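Local atomic coordinates of gamma-glutamyltransferase 1 Threonine peptidase. MEROPS family T03 (Pseudomonas nitroreducens, PDB entry 7D9W), a protein that probably cleaves and transfers gamma-glutamyl groups as a threonine peptidase of the gamma-glutamyltransferase family. Residues Tyr89-Arg94 against Tyr245-Arg250. Numbering follows the deposited sequence.
With DON (6-diazenyl-5-oxo-L-norleucine), chain E.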
loop_
_atom_site.group_PDB
_atom_site.type_symbol
_atom_site.label_atom_id
_atom_site.label_comp_id
_atom_site.label_asym_id
_atom_site.label_seq_id
_atom_site.Cartn_x
_atom_site.Cartn_y
_atom_site.Cartn_z
ATOM N N TYR A 89 8.033 1.443 -15.316
ATOM C CA TYR A 89 6.989 0.450 -15.518
ATOM C C TYR A 89 6.111 0.383 -14.279
ATOM O O TYR A 89 6.518 0.771 -13.181
ATOM C CB TYR A 89 7.567 -0.937 -15.817
ATOM C CG TYR A 89 8.514 -0.954 -16.988
ATOM C CD1 TYR A 89 9.873 -0.723 -16.820
ATOM C CD2 TYR A 89 8.042 -1.183 -18.271
ATOM C CE1 TYR A 89 10.737 -0.732 -17.900
ATOM C CE2 TYR A 89 8.894 -1.194 -19.352
ATOM C CZ TYR A 89 10.239 -0.966 -19.163
ATOM O OH TYR A 89 11.079 -0.978 -20.250
ATOM N N PHE A 90 4.895 -0.122 -14.460
ATOM C CA PHE A 90 3.977 -0.295 -13.345
ATOM C C PHE A 90 3.218 -1.598 -13.526
ATOM O O PHE A 90 2.666 -1.848 -14.600
ATOM C CB PHE A 90 2.988 0.866 -13.239
ATOM C CG PHE A 90 2.071 0.754 -12.061
ATOM C CD1 PHE A 90 2.497 1.139 -10.804
ATOM C CD2 PHE A 90 0.795 0.237 -12.204
ATOM C CE1 PHE A 90 1.670 1.026 -9.711
ATOM C CE2 PHE A 90 -0.044 0.125 -11.110
ATOM C CZ PHE A 90 0.395 0.521 -9.862
ATOM N N LEU A 91 3.170 -2.412 -12.475
ATOM C CA LEU A 91 2.470 -3.692 -12.514
ATOM C C LEU A 91 1.354 -3.691 -11.479
ATOM O O LEU A 91 1.600 -3.474 -10.288
ATOM C CB LEU A 91 3.432 -4.856 -12.270
ATOM C CG LEU A 91 2.769 -6.232 -12.322
ATOM C CD1 LEU A 91 2.133 -6.463 -13.683
ATOM C CD2 LEU A 91 3.782 -7.332 -12.021
ATOM N N ASP A 92 0.138 -3.963 -11.935
ATOM C CA ASP A 92 -1.068 -3.965 -11.110
ATOM C C ASP A 92 -1.477 -5.414 -10.876
ATOM O O ASP A 92 -1.979 -6.076 -11.786
ATOM C CB ASP A 92 -2.155 -3.157 -11.824
ATOM C CG ASP A 92 -3.552 -3.330 -11.230
ATOM O OD1 ASP A 92 -3.801 -4.230 -10.399
ATOM O OD2 ASP A 92 -4.436 -2.545 -11.637
ATOM N N TYR A 93 -1.261 -5.905 -9.657
ATOM C CA TYR A 93 -1.742 -7.219 -9.245
ATOM C C TYR A 93 -2.691 -7.079 -8.062
ATOM O O TYR A 93 -2.660 -7.850 -7.102
ATOM C CB TYR A 93 -0.578 -8.168 -8.969
ATOM C CG TYR A 93 0.444 -7.762 -7.929
ATOM C CD1 TYR A 93 1.571 -7.023 -8.274
ATOM C CD2 TYR A 93 0.310 -8.173 -6.615
ATOM C CE1 TYR A 93 2.521 -6.681 -7.323
ATOM C CE2 TYR A 93 1.251 -7.847 -5.664
ATOM C CZ TYR A 93 2.352 -7.101 -6.020
ATOM O OH TYR A 93 3.279 -6.780 -5.055
ATOM N N ARG A 94 -3.551 -6.067 -8.149
ATOM C CA ARG A 94 -4.661 -5.865 -7.231
ATOM C C ARG A 94 -5.710 -6.956 -7.402
ATOM O O ARG A 94 -5.954 -7.441 -8.505
ATOM C CB ARG A 94 -5.280 -4.493 -7.505
ATOM C CG ARG A 94 -6.453 -4.099 -6.635
ATOM C CD ARG A 94 -5.997 -3.665 -5.268
ATOM N NE ARG A 94 -6.934 -2.737 -4.641
ATOM C CZ ARG A 94 -6.873 -2.372 -3.365
ATOM N NH1 ARG A 94 -5.928 -2.865 -2.577
ATOM N NH2 ARG A 94 -7.760 -1.521 -2.871
ATOM N N TYR A 245 -8.016 -14.677 -13.528
ATOM C CA TYR A 245 -7.244 -13.573 -12.980
ATOM C C TYR A 245 -6.039 -13.259 -13.864
ATOM O O TYR A 245 -5.316 -14.159 -14.298
ATOM C CB TYR A 245 -6.746 -13.854 -11.568
ATOM C CG TYR A 245 -6.060 -12.613 -11.048
ATOM C CD1 TYR A 245 -6.803 -11.549 -10.555
ATOM C CD2 TYR A 245 -4.682 -12.461 -11.142
ATOM C CE1 TYR A 245 -6.194 -10.395 -10.120
ATOM C CE2 TYR A 245 -4.065 -11.309 -10.713
ATOM C CZ TYR A 245 -4.827 -10.275 -10.207
ATOM O OH TYR A 245 -4.226 -9.119 -9.777
ATOM N N GLN A 246 -5.813 -11.969 -14.113
ATOM C CA GLN A 246 -4.586 -11.509 -14.747
ATOM C C GLN A 246 -4.072 -10.260 -14.045
ATOM O O GLN A 246 -4.850 -9.357 -13.726
ATOM C CB GLN A 246 -4.787 -11.193 -16.237
ATOM C CG GLN A 246 -5.255 -12.373 -17.073
ATOM C CD GLN A 246 -4.217 -13.483 -17.173
ATOM O OE1 GLN A 246 -3.055 -13.241 -17.510
ATOM N NE2 GLN A 246 -4.637 -14.709 -16.888
ATOM N N ALA A 247 -2.768 -10.211 -13.799
ATOM C CA ALA A 247 -2.150 -8.937 -13.463
ATOM C C ALA A 247 -2.115 -8.065 -14.716
ATOM O O ALA A 247 -2.177 -8.558 -15.844
ATOM C CB ALA A 247 -0.747 -9.140 -12.903
ATOM N N LYS A 248 -2.026 -6.749 -14.514
ATOM C CA LYS A 248 -2.103 -5.792 -15.612
ATOM C C LYS A 248 -0.931 -4.826 -15.543
ATOM O O LYS A 248 -0.744 -4.142 -14.531
ATOM C CB LYS A 248 -3.430 -5.025 -15.567
ATOM C CG LYS A 248 -4.653 -5.894 -15.862
ATOM C CD LYS A 248 -5.901 -5.057 -16.116
ATOM C CE LYS A 248 -6.962 -5.850 -16.865
ATOM N NZ LYS A 248 -7.971 -4.948 -17.495
ATOM N N TRP A 249 -0.143 -4.769 -16.616
ATOM C CA TRP A 249 0.829 -3.695 -16.771
ATOM C C TRP A 249 0.098 -2.420 -17.178
ATOM O O TRP A 249 -0.841 -2.458 -17.981
ATOM C CB TRP A 249 1.883 -4.047 -17.821
ATOM C CG TRP A 249 2.753 -5.217 -17.471
ATOM C CD1 TRP A 249 2.562 -6.516 -17.844
ATOM C CD2 TRP A 249 3.963 -5.195 -16.699
ATOM N NE1 TRP A 249 3.570 -7.303 -17.346
ATOM C CE2 TRP A 249 4.445 -6.517 -16.644
ATOM C CE3 TRP A 249 4.685 -4.186 -16.051
ATOM C CZ2 TRP A 249 5.609 -6.861 -15.963
ATOM C CZ3 TRP A 249 5.844 -4.531 -15.371
ATOM C CH2 TRP A 249 6.291 -5.857 -15.332
ATOM N N ARG A 250 0.529 -1.289 -16.620
ATOM C CA ARG A 250 -0.079 -0.004 -16.925
ATOM C C ARG A 250 0.998 1.063 -17.047
ATOM O O ARG A 250 2.111 0.915 -16.536
ATOM C CB ARG A 250 -1.071 0.429 -15.842
ATOM C CG ARG A 250 -2.133 -0.590 -15.515
ATOM C CD ARG A 250 -3.094 0.019 -14.541
ATOM N NE ARG A 250 -4.082 -0.901 -13.991
ATOM C CZ ARG A 250 -5.258 -1.164 -14.553
ATOM N NH1 ARG A 250 -5.591 -0.608 -15.709
ATOM N NH2 ARG A 250 -6.099 -1.996 -13.961
HETATM O O DON E . -5.401 -0.629 -0.965
HETATM C C DON E . -5.482 0.040 0.063
HETATM O OXT DON E . -5.441 1.396 -0.058
HETATM C CA DON E . -5.593 -0.504 1.484
HETATM N N DON E . -6.280 -1.770 1.523
HETATM C CB DON E . -4.162 -0.531 2.036
HETATM C C1E DON E . -3.977 -1.482 3.189
HETATM C C1D DON E . -2.709 -1.142 3.915
HETATM O O1J DON E . -2.470 -0.020 4.389
HETATM O O HOH W 1 4.233 -0.616 -17.307
#
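D92 OD2 is gripped by two nitrogens of R250, NE and NH2, each at 2.9 Å. Both bonds lie in the guanidinium plane, yet the groups are not coplanar, their planes standing 41° apart: NE uses the anti lone pair of OD2, whereas NH2 comes from above the carboxylate plane. The other oxygen, OD1, closes an Asx turn by accepting from R94 N at 2.9 Å and also forms a salt bridge with R69 of the neighbouring chain. A leucine in place of D92 would probably leave the R250 and R69 charges without this mate and free R94 N from the turn. The strands run antiparallel, D92 and K248 forming a hydrogen-bonded pair (D92 N to K248 O, 2.7 Å; K248 N to D92 O, 2.8 Å). On the opposite sheet face, L91 CD1 sits over the five-membered ring of W249, 3.8 Å from its centroid and 13° off the normal, a CH-pi contact. Y245, with CG anti to its backbone N (chi1 -175°), carries OH to within 2.7 Å of R94 O, donating from above the carbonyl plane. R94 NH1 makes a weak 2.8 Å bond to carboxylate atom O of DON and a salt bridge to E40 of the neighbouring chain. The arrangement is an antiparallel strand pair of the Ntn-hydrolase fold, its end delivering an arginine to the ligand's alpha-carboxylate in what is probably the gamma-glutamyl pocket.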